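Local coordinates for glycosyl hydrolase, family 38 (Enterococcus faecalis, PDB 5KBP), which probably acts as an alpha-mannosidase, a family 38 glycoside hydrolase that removes mannose from carbohydrates, at residues Phe406-Val420 against Gln794-Thr808. Residues are numbered along the deposited sequence; the frame is centred on the assembly and turned at random.
Sequences FVLFNTSGYQKTEVV and QQAYSAQIPFTAATT
Val407 and Phe409 pair with Ala806 and Thr804, making strands 406-410 and 804-807 antiparallel neighbours at 164°. The chain returns here after more than 370 residues to add edge strand 804-807 to a beta sheet of the family 38 C-terminal region, with strand 503-511 on the other edge of 406-410. Both are hydrogen-bonded pairs with two bonds each: Val407 N donates to Ala806 O at 2.6 Å and Ala806 N to Val407 O at 3.0 Å; Phe409 N reaches Thr804 O at 2.9 Å, but the return bond from Thr804 N to Phe409 O is weak. The face bearing Phe409 and Thr804 lies against helix 362-393, through Leu390 and Thr387.

Beyond the ladder, the Phe803 ring packs against Lys416, Glu418 and Val420. Lys416 lays CD over one ring face, a CH-pi contact 3.7 Å from the centroid. Extended through chi2 and chi3, the Lys416 chain bends at chi4 (-42°), where NZ meets Glu418 OE1 at 2.6 Å in a salt bridge; Glu418 CD sits at the ring edge. Val420 CG2 touches Phe803 CD2 at 3.5 Å.

In loop 410-414, Asn410 OD1 accepts from Ser412 N in an Asx turn, and Ser412 CB touches Ile801 CD1 at 3.7 Å. The loop brings Tyr414 against helix 794-799: Gln794 O stands over its ring centre, and Tyr414 OH, hydrogen-bonded to Trp831 N, lies 3.2 Å from Tyr797 CD2.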
ATOM      1  N   PHE A 406       5.928   2.744  36.804  1.00 55.69           N
ATOM      2  CA  PHE A 406       5.841   2.085  35.509  1.00 50.17           C
ATOM      3  C   PHE A 406       5.673   0.590  35.735  1.00 56.71           C
ATOM      4  O   PHE A 406       6.032   0.061  36.791  1.00 60.80           O
ATOM      5  CB  PHE A 406       7.070   2.376  34.635  1.00 46.90           C
ATOM      6  CG  PHE A 406       8.374   1.953  35.251  1.00 53.57           C
ATOM      7  CD1 PHE A 406       9.055   2.798  36.114  1.00 58.92           C
ATOM      8  CD2 PHE A 406       8.925   0.715  34.962  1.00 53.18           C
ATOM      9  CE1 PHE A 406      10.256   2.413  36.682  1.00 59.25           C
ATOM     10  CE2 PHE A 406      10.127   0.325  35.527  1.00 50.93           C
ATOM     11  CZ  PHE A 406      10.793   1.175  36.387  1.00 50.56           C
ATOM     12  N   VAL A 407       5.125  -0.090  34.728  1.00 50.27           N
ATOM     13  CA  VAL A 407       4.738  -1.493  34.835  1.00 56.56           C
ATOM     14  C   VAL A 407       5.439  -2.297  33.748  1.00 53.72           C
ATOM     15  O   VAL A 407       5.513  -1.865  32.593  1.00 52.94           O
ATOM     16  CB  VAL A 407       3.207  -1.663  34.734  1.00 55.27           C
ATOM     17  CG1 VAL A 407       2.814  -3.116  34.941  1.00 56.89           C
ATOM     18  CG2 VAL A 407       2.501  -0.766  35.740  1.00 52.34           C
ATOM     19  N   LEU A 408       5.942  -3.474  34.122  1.00 56.95           N
ATOM     20  CA  LEU A 408       6.592  -4.400  33.203  1.00 62.33           C
ATOM     21  C   LEU A 408       5.707  -5.626  33.022  1.00 62.27           C
ATOM     22  O   LEU A 408       5.354  -6.287  34.004  1.00 64.44           O
ATOM     23  CB  LEU A 408       7.970  -4.812  33.721  1.00 66.18           C
ATOM     24  CG  LEU A 408       9.141  -3.889  33.382  1.00 72.54           C
ATOM     25  CD1 LEU A 408      10.388  -4.293  34.155  1.00 72.34           C
ATOM     26  CD2 LEU A 408       9.406  -3.915  31.885  1.00 69.18           C
ATOM     27  N   PHE A 409       5.361  -5.932  31.775  1.00 54.95           N
ATOM     28  CA  PHE A 409       4.532  -7.083  31.444  1.00 47.85           C
ATOM     29  C   PHE A 409       5.371  -8.160  30.774  1.00 53.74           C
ATOM     30  O   PHE A 409       6.186  -7.868  29.893  1.00 64.58           O
ATOM     31  CB  PHE A 409       3.383  -6.697  30.507  1.00 49.44           C
ATOM     32  CG  PHE A 409       2.389  -5.754  31.111  1.00 51.67           C
ATOM     33  CD1 PHE A 409       2.588  -4.385  31.048  1.00 50.00           C
ATOM     34  CD2 PHE A 409       1.241  -6.233  31.720  1.00 48.11           C
ATOM     35  CE1 PHE A 409       1.669  -3.513  31.594  1.00 52.39           C
ATOM     36  CE2 PHE A 409       0.319  -5.366  32.268  1.00 53.16           C
ATOM     37  CZ  PHE A 409       0.532  -4.003  32.205  1.00 55.56           C
ATOM     38  N   ASN A 410       5.167  -9.405  31.193  1.00 49.46           N
ATOM     39  CA  ASN A 410       5.677 -10.571  30.477  1.00 53.70           C
ATOM     40  C   ASN A 410       4.488 -11.159  29.729  1.00 54.54           C
ATOM     41  O   ASN A 410       3.615 -11.786  30.329  1.00 58.12           O
ATOM     42  CB  ASN A 410       6.308 -11.582  31.428  1.00 53.98           C
ATOM     43  CG  ASN A 410       6.917 -12.779  30.700  1.00 52.57           C
ATOM     44  OD1 ASN A 410       6.865 -12.872  29.472  1.00 53.78           O
ATOM     45  ND2 ASN A 410       7.515 -13.690  31.460  1.00 52.52           N
ATOM     46  N   THR A 411       4.441 -10.932  28.418  1.00 46.46           N
ATOM     47  CA  THR A 411       3.341 -11.396  27.580  1.00 53.47           C
ATOM     48  C   THR A 411       3.652 -12.726  26.900  1.00 56.30           C
ATOM     49  O   THR A 411       3.098 -13.024  25.837  1.00 55.95           O
ATOM     50  CB  THR A 411       2.987 -10.335  26.538  1.00 52.03           C
ATOM     51  OG1 THR A 411       4.159  -9.994  25.785  1.00 61.28           O
ATOM     52  CG2 THR A 411       2.454  -9.088  27.222  1.00 43.42           C
ATOM     53  N   SER A 412       4.527 -13.534  27.495  1.00 59.00           N
ATOM     54  CA  SER A 412       4.880 -14.840  26.961  1.00 47.56           C
ATOM     55  C   SER A 412       4.628 -15.905  28.020  1.00 52.27           C
ATOM     56  O   SER A 412       4.319 -15.605  29.177  1.00 52.56           O
ATOM     57  CB  SER A 412       6.345 -14.884  26.500  1.00 47.49           C
ATOM     58  OG  SER A 412       7.231 -15.003  27.602  1.00 42.56           O
ATOM     59  N   GLY A 413       4.758 -17.162  27.608  1.00 49.60           N
ATOM     60  CA  GLY A 413       4.517 -18.276  28.502  1.00 47.25           C
ATOM     61  C   GLY A 413       5.778 -18.895  29.068  1.00 47.66           C
ATOM     62  O   GLY A 413       5.745 -20.011  29.593  1.00 50.58           O
ATOM     63  N   TYR A 414       6.894 -18.178  28.977  1.00 47.63           N
ATOM     64  CA  TYR A 414       8.180 -18.676  29.440  1.00 47.45           C
ATOM     65  C   TYR A 414       8.750 -17.754  30.508  1.00 56.28           C
ATOM     66  O   TYR A 414       8.443 -16.559  30.549  1.00 53.87           O
ATOM     67  CB  TYR A 414       9.180 -18.791  28.285  1.00 44.47           C
ATOM     68  CG  TYR A 414       8.578 -19.327  27.009  1.00 52.67           C
ATOM     69  CD1 TYR A 414       8.368 -20.687  26.837  1.00 54.03           C
ATOM     70  CD2 TYR A 414       8.217 -18.470  25.977  1.00 50.85           C
ATOM     71  CE1 TYR A 414       7.817 -21.182  25.670  1.00 55.62           C
ATOM     72  CE2 TYR A 414       7.664 -18.957  24.807  1.00 44.46           C
ATOM     73  CZ  TYR A 414       7.467 -20.314  24.659  1.00 50.89           C
ATOM     74  OH  TYR A 414       6.917 -20.805  23.496  1.00 47.99           O
ATOM     75  N   GLN A 415       9.581 -18.324  31.378  1.00 56.44           N
ATOM     76  CA  GLN A 415      10.369 -17.513  32.294  1.00 62.32           C
ATOM     77  C   GLN A 415      11.327 -16.649  31.490  1.00 65.80           C
ATOM     78  O   GLN A 415      12.202 -17.167  30.789  1.00 66.98           O
ATOM     79  CB  GLN A 415      11.141 -18.406  33.263  1.00 66.65           C
ATOM     80  CG  GLN A 415      10.278 -19.418  33.992  1.00 79.66           C
ATOM     81  CD  GLN A 415      10.225 -19.169  35.484  1.00 90.23           C
ATOM     82  OE1 GLN A 415      11.250 -18.928  36.123  1.00 97.51           O
ATOM     83  NE2 GLN A 415       9.025 -19.222  36.050  1.00 83.80           N
ATOM     84  N   LYS A 416      11.159 -15.335  31.576  1.00 65.01           N
ATOM     85  CA  LYS A 416      11.901 -14.409  30.736  1.00 66.23           C
ATOM     86  C   LYS A 416      13.001 -13.727  31.538  1.00 64.79           C
ATOM     87  O   LYS A 416      12.749 -13.193  32.624  1.00 66.58           O
ATOM     88  CB  LYS A 416      10.975 -13.363  30.117  1.00 71.33           C
ATOM     89  CG  LYS A 416      11.400 -12.986  28.717  1.00 71.54           C
ATOM     90  CD  LYS A 416      10.709 -11.749  28.208  1.00 69.73           C
ATOM     91  CE  LYS A 416      11.282 -11.374  26.860  1.00 70.38           C
ATOM     92  NZ  LYS A 416      12.763 -11.504  26.835  1.00 66.26           N
ATOM     93  N   THR A 417      14.216 -13.752  30.994  1.00 56.40           N
ATOM     94  CA  THR A 417      15.376 -13.094  31.581  1.00 56.29           C
ATOM     95  C   THR A 417      15.936 -12.120  30.556  1.00 65.66           C
ATOM     96  O   THR A 417      16.271 -12.520  29.436  1.00 71.44           O
ATOM     97  CB  THR A 417      16.438 -14.115  31.989  1.00 56.04           C
ATOM     98  OG1 THR A 417      15.917 -14.961  33.022  1.00 59.39           O
ATOM     99  CG2 THR A 417      17.679 -13.407  32.492  1.00 70.73           C
ATOM    100  N   GLU A 418      16.042 -10.849  30.938  1.00 64.76           N
ATOM    101  CA  GLU A 418      16.407  -9.815  29.980  1.00 72.87           C
ATOM    102  C   GLU A 418      16.816  -8.552  30.724  1.00 70.87           C
ATOM    103  O   GLU A 418      16.212  -8.205  31.742  1.00 79.18           O
ATOM    104  CB  GLU A 418      15.235  -9.520  29.032  1.00 86.08           C
ATOM    105  CG  GLU A 418      15.400  -8.288  28.160  1.00100.18           C
ATOM    106  CD  GLU A 418      14.263  -8.126  27.172  1.00112.72           C
ATOM    107  OE1 GLU A 418      13.770  -9.154  26.661  1.00116.20           O
ATOM    108  OE2 GLU A 418      13.859  -6.974  26.909  1.00117.80           O
ATOM    109  N   VAL A 419      17.845  -7.880  30.214  1.00 57.20           N
ATOM    110  CA  VAL A 419      18.217  -6.548  30.677  1.00 57.15           C
ATOM    111  C   VAL A 419      17.341  -5.550  29.927  1.00 62.59           C
ATOM    112  O   VAL A 419      17.544  -5.303  28.735  1.00 62.47           O
ATOM    113  CB  VAL A 419      19.706  -6.267  30.454  1.00 59.75           C
ATOM    114  CG1 VAL A 419      20.032  -4.826  30.814  1.00 65.43           C
ATOM    115  CG2 VAL A 419      20.550  -7.225  31.280  1.00 44.86           C
ATOM    116  N   VAL A 420      16.364  -4.979  30.624  1.00 64.20           N
ATOM    117  CA  VAL A 420      15.296  -4.208  30.000  1.00 65.50           C
ATOM    118  C   VAL A 420      15.627  -2.724  30.057  1.00 64.77           C
ATOM    119  O   VAL A 420      16.369  -2.257  30.928  1.00 73.44           O
ATOM    120  CB  VAL A 420      13.943  -4.505  30.685  1.00 73.35           C
ATOM    121  CG1 VAL A 420      12.779  -4.035  29.822  1.00 74.07           C
ATOM    122  CG2 VAL A 420      13.822  -5.986  30.982  1.00 82.60           C
ATOM    123  N   GLN A 794      12.622 -22.895  24.157  1.00 63.14           N
ATOM    124  CA  GLN A 794      11.696 -21.973  24.806  1.00 65.78           C
ATOM    125  C   GLN A 794      12.272 -20.563  24.856  1.00 66.99           C
ATOM    126  O   GLN A 794      11.580 -19.587  24.544  1.00 65.98           O
ATOM    127  CB  GLN A 794      11.362 -22.473  26.213  1.00 55.06           C
ATOM    128  CG  GLN A 794      10.543 -23.755  26.245  1.00 55.84           C
ATOM    129  CD  GLN A 794      10.204 -24.195  27.657  1.00 57.65           C
ATOM    130  OE1 GLN A 794      11.077 -24.275  28.521  1.00 68.81           O
ATOM    131  NE2 GLN A 794       8.929 -24.476  27.899  1.00 48.18           N
ATOM    132  N   GLN A 795      13.540 -20.438  25.251  1.00 61.45           N
ATOM    133  CA  GLN A 795      14.181 -19.127  25.270  1.00 66.01           C
ATOM    134  C   GLN A 795      14.359 -18.571  23.862  1.00 62.06           C
ATOM    135  O   GLN A 795      14.410 -17.349  23.682  1.00 56.15           O
ATOM    136  CB  GLN A 795      15.529 -19.210  25.987  1.00 69.52           C
ATOM    137  CG  GLN A 795      15.426 -19.528  27.472  1.00 66.47           C
ATOM    138  N   ALA A 796      14.456 -19.446  22.858  1.00 55.34           N
ATOM    139  CA  ALA A 796      14.477 -18.976  21.476  1.00 53.01           C
ATOM    140  C   ALA A 796      13.133 -18.377  21.085  1.00 56.88           C
ATOM    141  O   ALA A 796      13.080 -17.344  20.407  1.00 54.09           O
ATOM    142  CB  ALA A 796      14.853 -20.121  20.536  1.00 56.57           C
ATOM    143  N   TYR A 797      12.033 -19.013  21.502  1.00 52.16           N
ATOM    144  CA  TYR A 797      10.720 -18.400  21.340  1.00 50.88           C
ATOM    145  C   TYR A 797      10.620 -17.110  22.141  1.00 56.58           C
ATOM    146  O   TYR A 797      10.021 -16.128  21.686  1.00 58.45           O
ATOM    147  CB  TYR A 797       9.623 -19.371  21.781  1.00 53.32           C
ATOM    148  CG  TYR A 797       9.521 -20.637  20.964  1.00 56.38           C
ATOM    149  CD1 TYR A 797       9.654 -20.614  19.583  1.00 57.52           C
ATOM    150  CD2 TYR A 797       9.284 -21.859  21.579  1.00 53.74           C
ATOM    151  CE1 TYR A 797       9.557 -21.777  18.838  1.00 48.40           C
ATOM    152  CE2 TYR A 797       9.186 -23.024  20.844  1.00 52.71           C
ATOM    153  CZ  TYR A 797       9.322 -22.978  19.473  1.00 47.91           C
ATOM    154  OH  TYR A 797       9.226 -24.136  18.739  1.00 48.36           O
ATOM    155  N   SER A 798      11.206 -17.097  23.342  1.00 59.48           N
ATOM    156  CA  SER A 798      11.080 -15.944  24.225  1.00 59.90           C
ATOM    157  C   SER A 798      11.853 -14.738  23.704  1.00 59.67           C
ATOM    158  O   SER A 798      11.492 -13.597  24.010  1.00 66.13           O
ATOM    159  CB  SER A 798      11.556 -16.314  25.629  1.00 63.41           C
ATOM    160  OG  SER A 798      11.353 -15.245  26.533  1.00 74.84           O
ATOM    161  N   ALA A 799      12.911 -14.968  22.921  1.00 57.20           N
ATOM    162  CA  ALA A 799      13.705 -13.855  22.412  1.00 58.97           C
ATOM    163  C   ALA A 799      12.941 -13.036  21.379  1.00 66.67           C
ATOM    164  O   ALA A 799      13.219 -11.844  21.206  1.00 70.79           O
ATOM    165  CB  ALA A 799      15.015 -14.374  21.819  1.00 57.53           C
ATOM    166  N   GLN A 800      11.981 -13.651  20.685  1.00 64.88           N
ATOM    167  CA  GLN A 800      11.175 -12.940  19.700  1.00 63.95           C
ATOM    168  C   GLN A 800      10.059 -12.113  20.324  1.00 60.63           C
ATOM    169  O   GLN A 800       9.400 -11.352  19.606  1.00 63.92           O
ATOM    170  CB  GLN A 800      10.568 -13.928  18.700  1.00 65.44           C
ATOM    171  CG  GLN A 800      11.553 -14.512  17.707  1.00 66.21           C
ATOM    172  CD  GLN A 800      10.864 -15.284  16.597  1.00 69.87           C
ATOM    173  OE1 GLN A 800       9.651 -15.486  16.631  1.00 79.77           O
ATOM    174  NE2 GLN A 800      11.636 -15.712  15.605  1.00 64.99           N
ATOM    175  N   ILE A 801       9.832 -12.237  21.627  1.00 55.10           N
ATOM    176  CA  ILE A 801       8.720 -11.559  22.289  1.00 52.99           C
ATOM    177  C   ILE A 801       9.273 -10.503  23.239  1.00 57.62           C
ATOM    178  O   ILE A 801       9.673 -10.836  24.362  1.00 62.06           O
ATOM    179  CB  ILE A 801       7.830 -12.563  23.036  1.00 50.11           C
ATOM    180  CG1 ILE A 801       7.418 -13.705  22.103  1.00 55.06           C
ATOM    181  CG2 ILE A 801       6.605 -11.867  23.608  1.00 51.84           C
ATOM    182  CD1 ILE A 801       6.667 -14.820  22.794  1.00 62.75           C
ATOM    183  N   PRO A 802       9.306  -9.231  22.849  1.00 53.23           N
ATOM    184  CA  PRO A 802       9.899  -8.209  23.717  1.00 58.62           C
ATOM    185  C   PRO A 802       9.018  -7.906  24.921  1.00 66.21           C
ATOM    186  O   PRO A 802       7.809  -8.151  24.926  1.00 62.45           O
ATOM    187  CB  PRO A 802      10.013  -6.992  22.796  1.00 55.20           C
ATOM    188  CG  PRO A 802       8.896  -7.175  21.819  1.00 55.49           C
ATOM    189  CD  PRO A 802       8.795  -8.662  21.590  1.00 54.87           C
ATOM    190  N   PHE A 803       9.654  -7.364  25.957  1.00 76.10           N
ATOM    191  CA  PHE A 803       8.918  -6.906  27.127  1.00 73.51           C
ATOM    192  C   PHE A 803       8.012  -5.737  26.760  1.00 70.09           C
ATOM    193  O   PHE A 803       8.298  -4.959  25.845  1.00 79.97           O
ATOM    194  CB  PHE A 803       9.879  -6.484  28.242  1.00 75.27           C
ATOM    195  CG  PHE A 803      10.234  -7.591  29.198  1.00 79.80           C
ATOM    196  CD1 PHE A 803       9.276  -8.131  30.038  1.00 74.32           C
ATOM    197  CD2 PHE A 803      11.529  -8.078  29.268  1.00 86.66           C
ATOM    198  CE1 PHE A 803       9.597  -9.145  30.920  1.00 75.65           C
ATOM    199  CE2 PHE A 803      11.858  -9.091  30.152  1.00 82.49           C
ATOM    200  CZ  PHE A 803      10.890  -9.625  30.979  1.00 78.90           C
ATOM    201  N   THR A 804       6.903  -5.617  27.485  1.00 62.82           N
ATOM    202  CA  THR A 804       5.978  -4.500  27.335  1.00 52.23           C
ATOM    203  C   THR A 804       6.097  -3.622  28.575  1.00 59.49           C
ATOM    204  O   THR A 804       5.643  -4.004  29.661  1.00 72.56           O
ATOM    205  CB  THR A 804       4.544  -4.987  27.139  1.00 46.14           C
ATOM    206  OG1 THR A 804       4.434  -5.659  25.878  1.00 53.69           O
ATOM    207  CG2 THR A 804       3.576  -3.813  27.170  1.00 47.69           C
ATOM    208  N   ALA A 805       6.719  -2.459  28.414  1.00 51.33           N
ATOM    209  CA  ALA A 805       6.886  -1.491  29.486  1.00 50.73           C
ATOM    210  C   ALA A 805       5.911  -0.340  29.291  1.00 50.79           C
ATOM    211  O   ALA A 805       5.672   0.099  28.162  1.00 62.08           O
ATOM    212  CB  ALA A 805       8.321  -0.960  29.533  1.00 46.51           C
ATOM    213  N   ALA A 806       5.352   0.148  30.395  1.00 51.46           N
ATOM    214  CA  ALA A 806       4.357   1.206  30.336  1.00 46.61           C
ATOM    215  C   ALA A 806       4.413   2.029  31.610  1.00 49.68           C
ATOM    216  O   ALA A 806       4.489   1.477  32.709  1.00 53.27           O
ATOM    217  CB  ALA A 806       2.951   0.638  30.153  1.00 52.86           C
ATOM    218  N   THR A 807       4.366   3.346  31.452  1.00 51.54           N
ATOM    219  CA  THR A 807       4.275   4.245  32.588  1.00 48.53           C
ATOM    220  C   THR A 807       2.815   4.583  32.874  1.00 56.93           C
ATOM    221  O   THR A 807       1.942   4.468  32.010  1.00 55.67           O
ATOM    222  CB  THR A 807       5.068   5.527  32.335  1.00 49.03           C
ATOM    223  OG1 THR A 807       4.498   6.234  31.225  1.00 49.19           O
ATOM    224  CG2 THR A 807       6.522   5.203  32.029  1.00 56.29           C
ATOM    225  N   THR A 808       2.561   4.995  34.112  1.00 60.12           N
ATOM    226  CA  THR A 808       1.230   5.404  34.536  1.00 61.50           C
ATOM    227  C   THR A 808       1.385   6.323  35.739  1.00 58.52           C
ATOM    228  O   THR A 808       2.473   6.461  36.302  1.00 55.75           O
ATOM    229  CB  THR A 808       0.345   4.196  34.867  1.00 65.40           C
ATOM    230  OG1 THR A 808      -0.969   4.642  35.223  1.00 62.73           O
ATOM    231  CG2 THR A 808       0.935   3.404  36.020  1.00 68.56           C
TER